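Local atomic coordinates of extracellular protein containing a SCP domain (Bacillus anthracis, PDB entry 4IFA), a protein that is of unknown function but is extracellular, joining a CAP-associated N-terminal region to an SCP domain of the cysteine-rich secretory protein family, and has been considered a vaccine candidate. Residues A[82-85]-A[91-94]; A[179-184]-A[295-300]. All blocks are in the same frame, centred on the assembly; numbering follows the deposited sequence.

Both contacts are buried and both involve the seven-stranded antiparallel sheet of the CAP-associated region, but they use it differently. Contact 1 pairs two neighbouring strands of that sheet through main-chain hydrogen bonds, with aromatic and aliphatic side chains on one face and Val83 beside Gln93 on the other. Contact 2 leaves the sheet: residues 179-184, on another of its strands, send a single arginine to the start of the helix at 298-306 in the cysteine-rich secretory protein family region, and a salt bridge replaces the backbone ladder. Their centres lie about 13 Å apart, and they touch where Gln93 NE2 packs against Val299 CG2 at 3.9 Å. Contact 1 is local in sequence; contact 2 spans 110 intervening residues.

Contact 1: residues A[82-85]-A[91-94]; sequences WVYN and YVQF
The β-hairpin of strands 80-84 and 92-97 is zipped together here by antiparallel backbone pairing between Trp82-Tyr84 and Val92-Phe94. Trp82 and Phe94 form a hydrogen-bonded pair, with Trp82 N to Phe94 O at 2.7 Å and Phe94 N to Trp82 O at 2.9 Å. Val83 and Gln93 follow as a non-hydrogen-bonded pair. At the next hydrogen-bonded pair Tyr84 N reaches Val92 O at 2.9 Å, whereas the return bond from Val92 N to Tyr84 O is weak. Tyr84 O also lies over one face of the Tyr91 ring and receives a CA-H...O contact from Tyr91 CA.

On the face carrying Trp82, Tyr84, Val92 and Phe94, the Tyr84 ring crosses that of Phe94 with their planes at 90°. The closest atoms of the two rings are Tyr84 CE2 and Phe94 CD2, 3.7 Å apart. Val92 CG2 lies over the rim of one Phe94 face, while its CG1 packs on Tyr84 CB. Trp66, from helix 59-66, meets both rings edge-to-face, so helix 59-66 covers this part of the seven-stranded antiparallel sheet; Tyr84 OH bonds to Gly67 O.

The other face holds Val83 and Gln93, whose side chains run alongside each other. Tyr91 swings its ring toward strand 80-84 with CG anti to the backbone N (chi1 -174°), bringing CE1 within 3.5 Å of Asn85 CB and its hydroxyl close to Val83 CG1. Tyr91 OH donates to Gln93 OE1 at 2.6 Å, in the carbonyl plane, tying the phenol to the amide; Gln93 NE2 in turn bonds to Gln223 OE1 of helix 210-234. The end of the Asn85 side chain leads away from strand 92-97, its ND2 bonding to Asp226 OD2 of the same helix and its OD1 to Ser70 OG.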
loop_
_atom_site.group_PDB
_atom_site.type_symbol
_atom_site.label_atom_id
_atom_site.label_comp_id
_atom_site.label_asym_id
_atom_site.label_seq_id
_atom_site.Cartn_x
_atom_site.Cartn_y
_atom_site.Cartn_z
ATOM N N TRP A 82 -11.122 -1.833 6.165
ATOM C CA TRP A 82 -11.404 -1.237 7.474
ATOM C C TRP A 82 -10.040 -0.655 7.869
ATOM O O TRP A 82 -9.092 -1.413 8.191
ATOM C CB TRP A 82 -11.857 -2.299 8.476
ATOM C CG TRP A 82 -13.241 -2.836 8.321
ATOM C CD1 TRP A 82 -13.954 -2.994 7.171
ATOM C CD2 TRP A 82 -14.019 -3.398 9.369
ATOM N NE1 TRP A 82 -15.182 -3.578 7.459
ATOM C CE2 TRP A 82 -15.247 -3.827 8.804
ATOM C CE3 TRP A 82 -13.810 -3.561 10.743
ATOM C CZ2 TRP A 82 -16.261 -4.425 9.572
ATOM C CZ3 TRP A 82 -14.831 -4.126 11.508
ATOM C CH2 TRP A 82 -16.026 -4.579 10.918
ATOM N N VAL A 83 -9.930 0.665 7.926
ATOM C CA VAL A 83 -8.642 1.330 8.103
ATOM C C VAL A 83 -8.493 1.874 9.514
ATOM O O VAL A 83 -9.331 2.632 9.984
ATOM C CB VAL A 83 -8.543 2.516 7.132
ATOM C CG1 VAL A 83 -7.215 3.229 7.254
ATOM C CG2 VAL A 83 -8.705 2.010 5.702
ATOM N N TYR A 84 -7.394 1.512 10.168
ATOM C CA TYR A 84 -7.013 1.975 11.497
ATOM C C TYR A 84 -5.766 2.856 11.357
ATOM O O TYR A 84 -4.642 2.379 11.490
ATOM C CB TYR A 84 -6.742 0.769 12.414
ATOM C CG TYR A 84 -7.996 -0.041 12.658
ATOM C CD1 TYR A 84 -8.790 0.174 13.772
ATOM C CD2 TYR A 84 -8.405 -1.021 11.743
ATOM C CE1 TYR A 84 -9.978 -0.549 13.983
ATOM C CE2 TYR A 84 -9.581 -1.740 11.930
ATOM C CZ TYR A 84 -10.342 -1.533 13.059
ATOM O OH TYR A 84 -11.508 -2.260 13.239
ATOM N N ASN A 85 -6.009 4.134 11.094
ATOM C CA ASN A 85 -4.907 5.074 10.786
ATOM C C ASN A 85 -4.735 6.200 11.784
ATOM O O ASN A 85 -3.945 7.094 11.525
ATOM C CB ASN A 85 -5.142 5.713 9.405
ATOM C CG ASN A 85 -6.342 6.631 9.392
ATOM O OD1 ASN A 85 -7.197 6.527 10.267
ATOM N ND2 ASN A 85 -6.439 7.534 8.416
ATOM N N TYR A 91 -0.442 1.573 12.450
ATOM C CA TYR A 91 -1.256 1.530 11.226
ATOM C C TYR A 91 -1.458 0.143 10.719
ATOM O O TYR A 91 -0.497 -0.622 10.499
ATOM C CB TYR A 91 -0.603 2.386 10.102
ATOM C CG TYR A 91 -1.436 2.522 8.849
ATOM C CD1 TYR A 91 -2.072 3.702 8.573
ATOM C CD2 TYR A 91 -1.630 1.456 7.994
ATOM C CE1 TYR A 91 -2.899 3.841 7.458
ATOM C CE2 TYR A 91 -2.470 1.558 6.877
ATOM C CZ TYR A 91 -3.104 2.754 6.624
ATOM O OH TYR A 91 -3.904 2.906 5.509
ATOM N N VAL A 92 -2.741 -0.210 10.564
ATOM C CA VAL A 92 -3.138 -1.444 9.939
ATOM C C VAL A 92 -4.480 -1.216 9.245
ATOM O O VAL A 92 -5.284 -0.354 9.661
ATOM C CB VAL A 92 -3.237 -2.616 10.940
ATOM C CG1 VAL A 92 -4.199 -2.341 12.044
ATOM C CG2 VAL A 92 -3.601 -3.937 10.233
ATOM N N GLN A 93 -4.671 -1.932 8.146
ATOM C CA GLN A 93 -5.973 -1.947 7.457
ATOM C C GLN A 93 -6.303 -3.392 7.157
ATOM O O GLN A 93 -5.454 -4.192 6.746
ATOM C CB GLN A 93 -5.932 -1.076 6.189
ATOM C CG GLN A 93 -4.853 -1.437 5.192
ATOM C CD GLN A 93 -4.766 -0.457 4.015
ATOM O OE1 GLN A 93 -4.616 0.743 4.238
ATOM N NE2 GLN A 93 -4.810 -0.960 2.776
ATOM N N PHE A 94 -7.544 -3.766 7.459
ATOM C CA PHE A 94 -8.072 -5.140 7.294
ATOM C C PHE A 94 -9.078 -5.165 6.167
ATOM O O PHE A 94 -9.866 -4.233 6.016
ATOM C CB PHE A 94 -8.787 -5.624 8.564
ATOM C CG PHE A 94 -7.922 -5.740 9.795
ATOM C CD1 PHE A 94 -7.340 -6.957 10.134
ATOM C CD2 PHE A 94 -7.695 -4.649 10.622
ATOM C CE1 PHE A 94 -6.573 -7.104 11.284
ATOM C CE2 PHE A 94 -6.920 -4.784 11.787
ATOM C CZ PHE A 94 -6.358 -6.010 12.114
#

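Contact 2: residues A[179-184]-A[295-300]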
loop_
_atom_site.group_PDB
_atom_site.type_symbol
_atom_site.label_atom_id
_atom_site.label_comp_id
_atom_site.label_asym_id
_atom_site.label_seq_id
_atom_site.Cartn_x
_atom_site.Cartn_y
_atom_site.Cartn_z
ATOM N N GLY A 179 6.532 -3.267 5.352
ATOM C CA GLY A 179 5.088 -3.604 5.433
ATOM C C GLY A 179 4.862 -5.071 5.257
ATOM O O GLY A 179 5.739 -5.777 4.746
ATOM N N VAL A 180 3.687 -5.551 5.716
ATOM C CA VAL A 180 3.338 -6.962 5.546
ATOM C C VAL A 180 1.883 -6.993 5.069
ATOM O O VAL A 180 1.005 -6.430 5.722
ATOM C CB VAL A 180 3.446 -7.761 6.858
ATOM C CG1 VAL A 180 3.004 -9.201 6.659
ATOM C CG2 VAL A 180 4.908 -7.724 7.391
ATOM N N ARG A 181 1.654 -7.661 3.933
ATOM C CA ARG A 181 0.303 -7.882 3.419
ATOM C C ARG A 181 -0.061 -9.340 3.574
ATOM O O ARG A 181 0.425 -10.173 2.843
ATOM C CB ARG A 181 0.156 -7.427 1.949
ATOM C CG ARG A 181 -1.272 -7.466 1.460
ATOM C CD ARG A 181 -1.337 -7.528 -0.051
ATOM N NE ARG A 181 -0.778 -6.383 -0.776
ATOM C CZ ARG A 181 -1.444 -5.319 -1.223
ATOM N NH1 ARG A 181 -2.708 -5.136 -0.958
ATOM N NH2 ARG A 181 -0.804 -4.394 -1.932
ATOM N N TYR A 182 -0.974 -9.651 4.502
ATOM C CA TYR A 182 -1.460 -10.988 4.685
ATOM C C TYR A 182 -2.634 -11.195 3.729
ATOM O O TYR A 182 -3.438 -10.281 3.559
ATOM C CB TYR A 182 -1.992 -11.185 6.096
ATOM C CG TYR A 182 -0.919 -11.032 7.165
ATOM C CD1 TYR A 182 0.102 -11.951 7.273
ATOM C CD2 TYR A 182 -0.963 -9.997 8.095
ATOM C CE1 TYR A 182 1.094 -11.827 8.257
ATOM C CE2 TYR A 182 -0.019 -9.882 9.081
ATOM C CZ TYR A 182 0.999 -10.801 9.186
ATOM O OH TYR A 182 1.948 -10.661 10.181
HETATM N N MSE A 183 -2.677 -12.362 3.103
HETATM C CA MSE A 183 -3.766 -12.697 2.178
HETATM C C MSE A 183 -4.153 -14.140 2.256
HETATM O O MSE A 183 -3.283 -14.993 2.361
HETATM C CB MSE A 183 -3.294 -12.458 0.741
HETATM C CG MSE A 183 -2.962 -11.024 0.395
HETATM SE SE MSE A 183 -2.253 -10.844 -1.470
HETATM C CE MSE A 183 -0.468 -11.406 -1.061
ATOM N N ASP A 184 -5.452 -14.431 2.203
ATOM C CA ASP A 184 -5.908 -15.811 2.052
ATOM C C ASP A 184 -5.694 -16.208 0.562
ATOM O O ASP A 184 -5.284 -15.377 -0.271
ATOM C CB ASP A 184 -7.366 -16.016 2.568
ATOM C CG ASP A 184 -8.420 -15.238 1.792
ATOM O OD1 ASP A 184 -8.124 -14.561 0.780
ATOM O OD2 ASP A 184 -9.597 -15.312 2.216
ATOM N N HIS A 295 -0.354 -1.128 -11.095
ATOM C CA HIS A 295 -0.199 -1.781 -9.794
ATOM C C HIS A 295 -1.601 -2.162 -9.289
ATOM O O HIS A 295 -2.577 -1.441 -9.550
ATOM C CB HIS A 295 0.536 -0.892 -8.809
ATOM C CG HIS A 295 1.875 -0.445 -9.310
ATOM N ND1 HIS A 295 2.022 0.496 -10.318
ATOM C CD2 HIS A 295 3.119 -0.835 -8.965
ATOM C CE1 HIS A 295 3.310 0.688 -10.530
ATOM N NE2 HIS A 295 3.997 -0.125 -9.729
ATOM N N SER A 296 -1.682 -3.224 -8.492
ATOM C CA SER A 296 -2.989 -3.709 -8.014
ATOM C C SER A 296 -3.773 -2.722 -7.195
ATOM O O SER A 296 -4.991 -2.666 -7.309
ATOM C CB SER A 296 -2.838 -4.993 -7.195
ATOM O OG SER A 296 -1.952 -4.802 -6.073
ATOM N N ASP A 297 -3.084 -1.970 -6.345
ATOM C CA ASP A 297 -3.688 -0.983 -5.482
ATOM C C ASP A 297 -2.686 0.068 -5.049
ATOM O O ASP A 297 -1.530 0.036 -5.473
ATOM C CB ASP A 297 -4.442 -1.643 -4.301
ATOM C CG ASP A 297 -3.523 -2.437 -3.327
ATOM O OD1 ASP A 297 -2.284 -2.272 -3.392
ATOM O OD2 ASP A 297 -4.095 -3.165 -2.488
ATOM N N GLY A 298 -3.131 1.021 -4.236
ATOM C CA GLY A 298 -2.285 2.129 -3.806
ATOM C C GLY A 298 -1.092 1.685 -3.008
ATOM O O GLY A 298 0.007 2.252 -3.170
ATOM N N VAL A 299 -1.275 0.719 -2.115
ATOM C CA VAL A 299 -0.185 0.123 -1.337
ATOM C C VAL A 299 0.908 -0.365 -2.275
ATOM O O VAL A 299 2.090 -0.055 -2.083
ATOM C CB VAL A 299 -0.701 -1.019 -0.442
ATOM C CG1 VAL A 299 0.481 -1.817 0.147
ATOM C CG2 VAL A 299 -1.606 -0.461 0.657
ATOM N N ALA A 300 0.537 -1.090 -3.332
ATOM C CA ALA A 300 1.510 -1.607 -4.279
ATOM C C ALA A 300 2.193 -0.507 -5.064
ATOM O O ALA A 300 3.439 -0.519 -5.260
ATOM C CB ALA A 300 0.831 -2.619 -5.240
#
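Residues 179-183 of strand 176-183 and the start of helix 298-306 stand well apart, their nearest CA atoms, those of Arg181 and Val299, being 9.3 Å from each other. One long side chain bridges this distance. Arg181 leaves the strand with CG anti to its own N (chi1 -172°) and bends at chi3 (-63°), presenting its guanidinium end-on to Asp297. Arg181 NH1 donates to Asp297 OD2 at 2.9 Å and Arg181 NH2 to Asp297 OD1 at 3.0 Å, in a two-pronged salt bridge. The guanidinium and carboxylate planes are only 25° apart, and both bonds use the syn side of the carboxylate. With each of its terminal nitrogens engaged by a different oxygen, the guanidinium is fixed in rotation.

Asp297 OD1 is shared: besides Arg181 NH2 it accepts the capping bond from Ala300 N at 3.1 Å, met nearly along the C-O direction. Its OD2 has a further donor in Gln191 NE2. Beside the ion pair, Val299 CG1 lies 3.6 Å from Arg181 NH2, which also bonds to Tyr169 OH. The converging N-H donors would be expected to favour the ionised carboxylate. Asp297 is the N-cap of helix 298-306, and the bridge joins a strand of the CAP-associated region to a capped helix start in the cysteine-rich secretory protein family region.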